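PDB 2CYB: tyrosine--tRNA ligase from Archaeoglobus fulgidus, which probably catalyses the two-step charging of tRNA(Tyr), activating tyrosine with ATP and passing it to the acceptor end. Local coordinates for residues E5-I10 against E21-L26. Numbering follows the deposited sequence.
Sequences EKLRLI and EELRQL
Leu7 reaches across from helix 3-11 and divides its two methyls between Leu23 and Arg24 of helix 20-28. On the buried side, Leu7 CD1 packs 3.7 Å from Leu23 CG, the two leucines lying alongside and pointing opposite ways. With CG anti to the backbone N (chi1 171°), the Leu23 branch extends to the facing helix, where CD2 also lies 3.9 Å from Ile10 CG2. Ile27 touches both Leu7 and Ile10 here, while Leu59, Phe64 and Leu202 press on Ile10 and tie the apolar patch to the body of the domain. On the solvent-facing side a single methyl meets the exposed Arg24, which runs out extended, bends at chi3 (-76°), and lays one guanidinium face over Leu7 CD2, 3.5 Å from NH1 and displaced from CZ toward that nitrogen. Cutting Leu7 back to an alanine is likely to open a gap beside Leu23 and strip the guanidinium of this apolar support. Only 217 Å² is buried and the segment axes stay 10.9 Å apart, so the helices meet through side chains alone. They cross at 132°, two short helices joined through edge strand 16-18 at the N-terminal margin of the class I Rossmann-fold catalytic domain, away from the tyrosine pocket.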
ATOM      1  N   GLU A   5      26.893  25.098 -22.253  1.00 50.13           N
ATOM      2  CA  GLU A   5      25.792  26.046 -22.162  1.00 52.69           C
ATOM      3  C   GLU A   5      24.456  25.397 -21.810  1.00 55.22           C
ATOM      4  O   GLU A   5      23.601  26.023 -21.180  1.00 48.95           O
ATOM      5  CB  GLU A   5      25.670  26.837 -23.465  1.00 56.54           C
ATOM      6  CG  GLU A   5      25.390  25.998 -24.690  1.00 67.86           C
ATOM      7  CD  GLU A   5      25.773  26.713 -25.972  1.00 74.12           C
ATOM      8  OE1 GLU A   5      25.328  27.863 -26.171  1.00 77.11           O
ATOM      9  OE2 GLU A   5      26.520  26.124 -26.781  1.00 73.20           O
ATOM     10  N   LYS A   6      24.263  24.145 -22.209  1.00 50.16           N
ATOM     11  CA  LYS A   6      23.013  23.480 -21.879  1.00 52.69           C
ATOM     12  C   LYS A   6      23.041  23.067 -20.419  1.00 47.51           C
ATOM     13  O   LYS A   6      22.015  23.064 -19.742  1.00 47.20           O
ATOM     14  CB  LYS A   6      22.787  22.276 -22.797  1.00 55.94           C
ATOM     15  CG  LYS A   6      22.535  22.705 -24.230  1.00 62.65           C
ATOM     16  CD  LYS A   6      21.530  23.858 -24.258  1.00 59.93           C
ATOM     17  CE  LYS A   6      21.547  24.623 -25.564  1.00 57.66           C
ATOM     18  NZ  LYS A   6      20.625  25.788 -25.480  1.00 54.16           N
ATOM     19  N   LEU A   7      24.233  22.749 -19.935  1.00 44.09           N
ATOM     20  CA  LEU A   7      24.414  22.356 -18.551  1.00 45.33           C
ATOM     21  C   LEU A   7      24.118  23.572 -17.667  1.00 46.46           C
ATOM     22  O   LEU A   7      23.498  23.450 -16.612  1.00 43.92           O
ATOM     23  CB  LEU A   7      25.850  21.870 -18.351  1.00 48.22           C
ATOM     24  CG  LEU A   7      26.132  20.694 -17.412  1.00 55.76           C
ATOM     25  CD1 LEU A   7      25.142  19.564 -17.658  1.00 48.50           C
ATOM     26  CD2 LEU A   7      27.561  20.208 -17.641  1.00 47.40           C
ATOM     27  N   ARG A   8      24.550  24.750 -18.113  1.00 42.96           N
ATOM     28  CA  ARG A   8      24.328  25.986 -17.363  1.00 46.05           C
ATOM     29  C   ARG A   8      22.836  26.291 -17.272  1.00 41.49           C
ATOM     30  O   ARG A   8      22.328  26.664 -16.212  1.00 38.92           O
ATOM     31  CB  ARG A   8      25.040  27.161 -18.046  1.00 53.37           C
ATOM     32  CG  ARG A   8      26.540  26.973 -18.223  1.00 67.88           C
ATOM     33  CD  ARG A   8      27.320  27.273 -16.950  1.00 76.62           C
ATOM     34  NE  ARG A   8      27.454  28.710 -16.710  1.00 84.70           N
ATOM     35  CZ  ARG A   8      28.105  29.549 -17.513  1.00 88.04           C
ATOM     36  NH1 ARG A   8      28.689  29.100 -18.617  1.00 88.32           N
ATOM     37  NH2 ARG A   8      28.176  30.839 -17.211  1.00 86.11           N
ATOM     38  N   LEU A   9      22.144  26.134 -18.395  1.00 38.28           N
ATOM     39  CA  LEU A   9      20.712  26.390 -18.474  1.00 39.19           C
ATOM     40  C   LEU A   9      19.914  25.376 -17.650  1.00 42.53           C
ATOM     41  O   LEU A   9      18.981  25.742 -16.923  1.00 36.21           O
ATOM     42  CB  LEU A   9      20.262  26.339 -19.937  1.00 37.35           C
ATOM     43  CG  LEU A   9      18.760  26.386 -20.230  1.00 43.32           C
ATOM     44  CD1 LEU A   9      18.147  27.657 -19.654  1.00 45.17           C
ATOM     45  CD2 LEU A   9      18.542  26.312 -21.731  1.00 43.02           C
ATOM     46  N   ILE A  10      20.289  24.107 -17.764  1.00 39.23           N
ATOM     47  CA  ILE A  10      19.606  23.041 -17.038  1.00 36.31           C
ATOM     48  C   ILE A  10      19.718  23.234 -15.538  1.00 34.57           C
ATOM     49  O   ILE A  10      18.744  23.069 -14.807  1.00 42.41           O
ATOM     50  CB  ILE A  10      20.183  21.642 -17.390  1.00 33.72           C
ATOM     51  CG1 ILE A  10      19.837  21.276 -18.834  1.00 37.97           C
ATOM     52  CG2 ILE A  10      19.612  20.589 -16.443  1.00 36.64           C
ATOM     53  CD1 ILE A  10      20.468  19.988 -19.306  1.00 47.05           C
ATOM     54  N   GLU A  21      27.797  14.874 -12.503  1.00 48.00           N
ATOM     55  CA  GLU A  21      28.485  14.036 -13.478  1.00 52.81           C
ATOM     56  C   GLU A  21      27.500  13.213 -14.300  1.00 50.46           C
ATOM     57  O   GLU A  21      27.616  13.142 -15.527  1.00 44.50           O
ATOM     58  CB  GLU A  21      29.484  13.125 -12.759  1.00 63.36           C
ATOM     59  CG  GLU A  21      30.448  13.898 -11.861  1.00 74.02           C
ATOM     60  CD  GLU A  21      31.454  13.010 -11.149  1.00 82.77           C
ATOM     61  OE1 GLU A  21      31.030  12.090 -10.417  1.00 87.10           O
ATOM     62  OE2 GLU A  21      32.672  13.238 -11.318  1.00 83.94           O
ATOM     63  N   GLU A  22      26.526  12.604 -13.623  1.00 45.84           N
ATOM     64  CA  GLU A  22      25.511  11.795 -14.293  1.00 38.61           C
ATOM     65  C   GLU A  22      24.755  12.638 -15.309  1.00 38.33           C
ATOM     66  O   GLU A  22      24.467  12.186 -16.419  1.00 36.99           O
ATOM     67  CB  GLU A  22      24.527  11.213 -13.271  1.00 42.44           C
ATOM     68  CG  GLU A  22      25.064  10.034 -12.471  1.00 49.59           C
ATOM     69  CD  GLU A  22      24.154   9.648 -11.311  1.00 57.59           C
ATOM     70  OE1 GLU A  22      22.922   9.807 -11.445  1.00 52.64           O
ATOM     71  OE2 GLU A  22      24.668   9.175 -10.272  1.00 47.42           O
ATOM     72  N   LEU A  23      24.433  13.869 -14.924  1.00 40.77           N
ATOM     73  CA  LEU A  23      23.712  14.773 -15.810  1.00 39.36           C
ATOM     74  C   LEU A  23      24.556  15.065 -17.048  1.00 41.45           C
ATOM     75  O   LEU A  23      24.048  15.075 -18.169  1.00 39.02           O
ATOM     76  CB  LEU A  23      23.386  16.079 -15.076  1.00 38.23           C
ATOM     77  CG  LEU A  23      22.821  17.231 -15.906  1.00 39.53           C
ATOM     78  CD1 LEU A  23      21.572  16.784 -16.659  1.00 37.85           C
ATOM     79  CD2 LEU A  23      22.518  18.401 -14.985  1.00 42.09           C
ATOM     80  N   ARG A  24      25.845  15.312 -16.836  1.00 42.83           N
ATOM     81  CA  ARG A  24      26.744  15.598 -17.949  1.00 51.19           C
ATOM     82  C   ARG A  24      26.813  14.393 -18.884  1.00 47.21           C
ATOM     83  O   ARG A  24      26.496  14.502 -20.069  1.00 49.00           O
ATOM     84  CB  ARG A  24      28.151  15.940 -17.443  1.00 49.56           C
ATOM     85  CG  ARG A  24      29.150  16.234 -18.570  1.00 58.46           C
ATOM     86  CD  ARG A  24      30.573  16.409 -18.049  1.00 54.89           C
ATOM     87  NE  ARG A  24      30.799  17.701 -17.405  1.00 63.00           N
ATOM     88  CZ  ARG A  24      30.842  18.865 -18.050  1.00 70.32           C
ATOM     89  NH1 ARG A  24      31.055  19.991 -17.377  1.00 71.47           N
ATOM     90  NH2 ARG A  24      30.674  18.908 -19.365  1.00 69.65           N
ATOM     91  N   GLN A  25      27.214  13.243 -18.352  1.00 47.82           N
ATOM     92  CA  GLN A  25      27.310  12.051 -19.181  1.00 54.81           C
ATOM     93  C   GLN A  25      25.973  11.686 -19.815  1.00 53.83           C
ATOM     94  O   GLN A  25      25.934  11.081 -20.882  1.00 61.25           O
ATOM     95  CB  GLN A  25      27.884  10.874 -18.380  1.00 53.18           C
ATOM     96  CG  GLN A  25      27.330  10.682 -16.990  1.00 66.74           C
ATOM     97  CD  GLN A  25      28.144   9.679 -16.182  1.00 74.47           C
ATOM     98  OE1 GLN A  25      28.321   8.531 -16.595  1.00 81.86           O
ATOM     99  NE2 GLN A  25      28.644  10.110 -15.028  1.00 75.32           N
ATOM    100  N   LEU A  26      24.875  12.067 -19.171  1.00 54.63           N
ATOM    101  CA  LEU A  26      23.554  11.791 -19.721  1.00 51.31           C
ATOM    102  C   LEU A  26      23.360  12.607 -20.997  1.00 52.69           C
ATOM    103  O   LEU A  26      22.835  12.111 -21.993  1.00 52.94           O
ATOM    104  CB  LEU A  26      22.462  12.153 -18.705  1.00 47.19           C
ATOM    105  CG  LEU A  26      21.025  12.221 -19.238  1.00 46.83           C
ATOM    106  CD1 LEU A  26      20.614  10.882 -19.835  1.00 51.33           C
ATOM    107  CD2 LEU A  26      20.086  12.605 -18.100  1.00 39.57           C
TER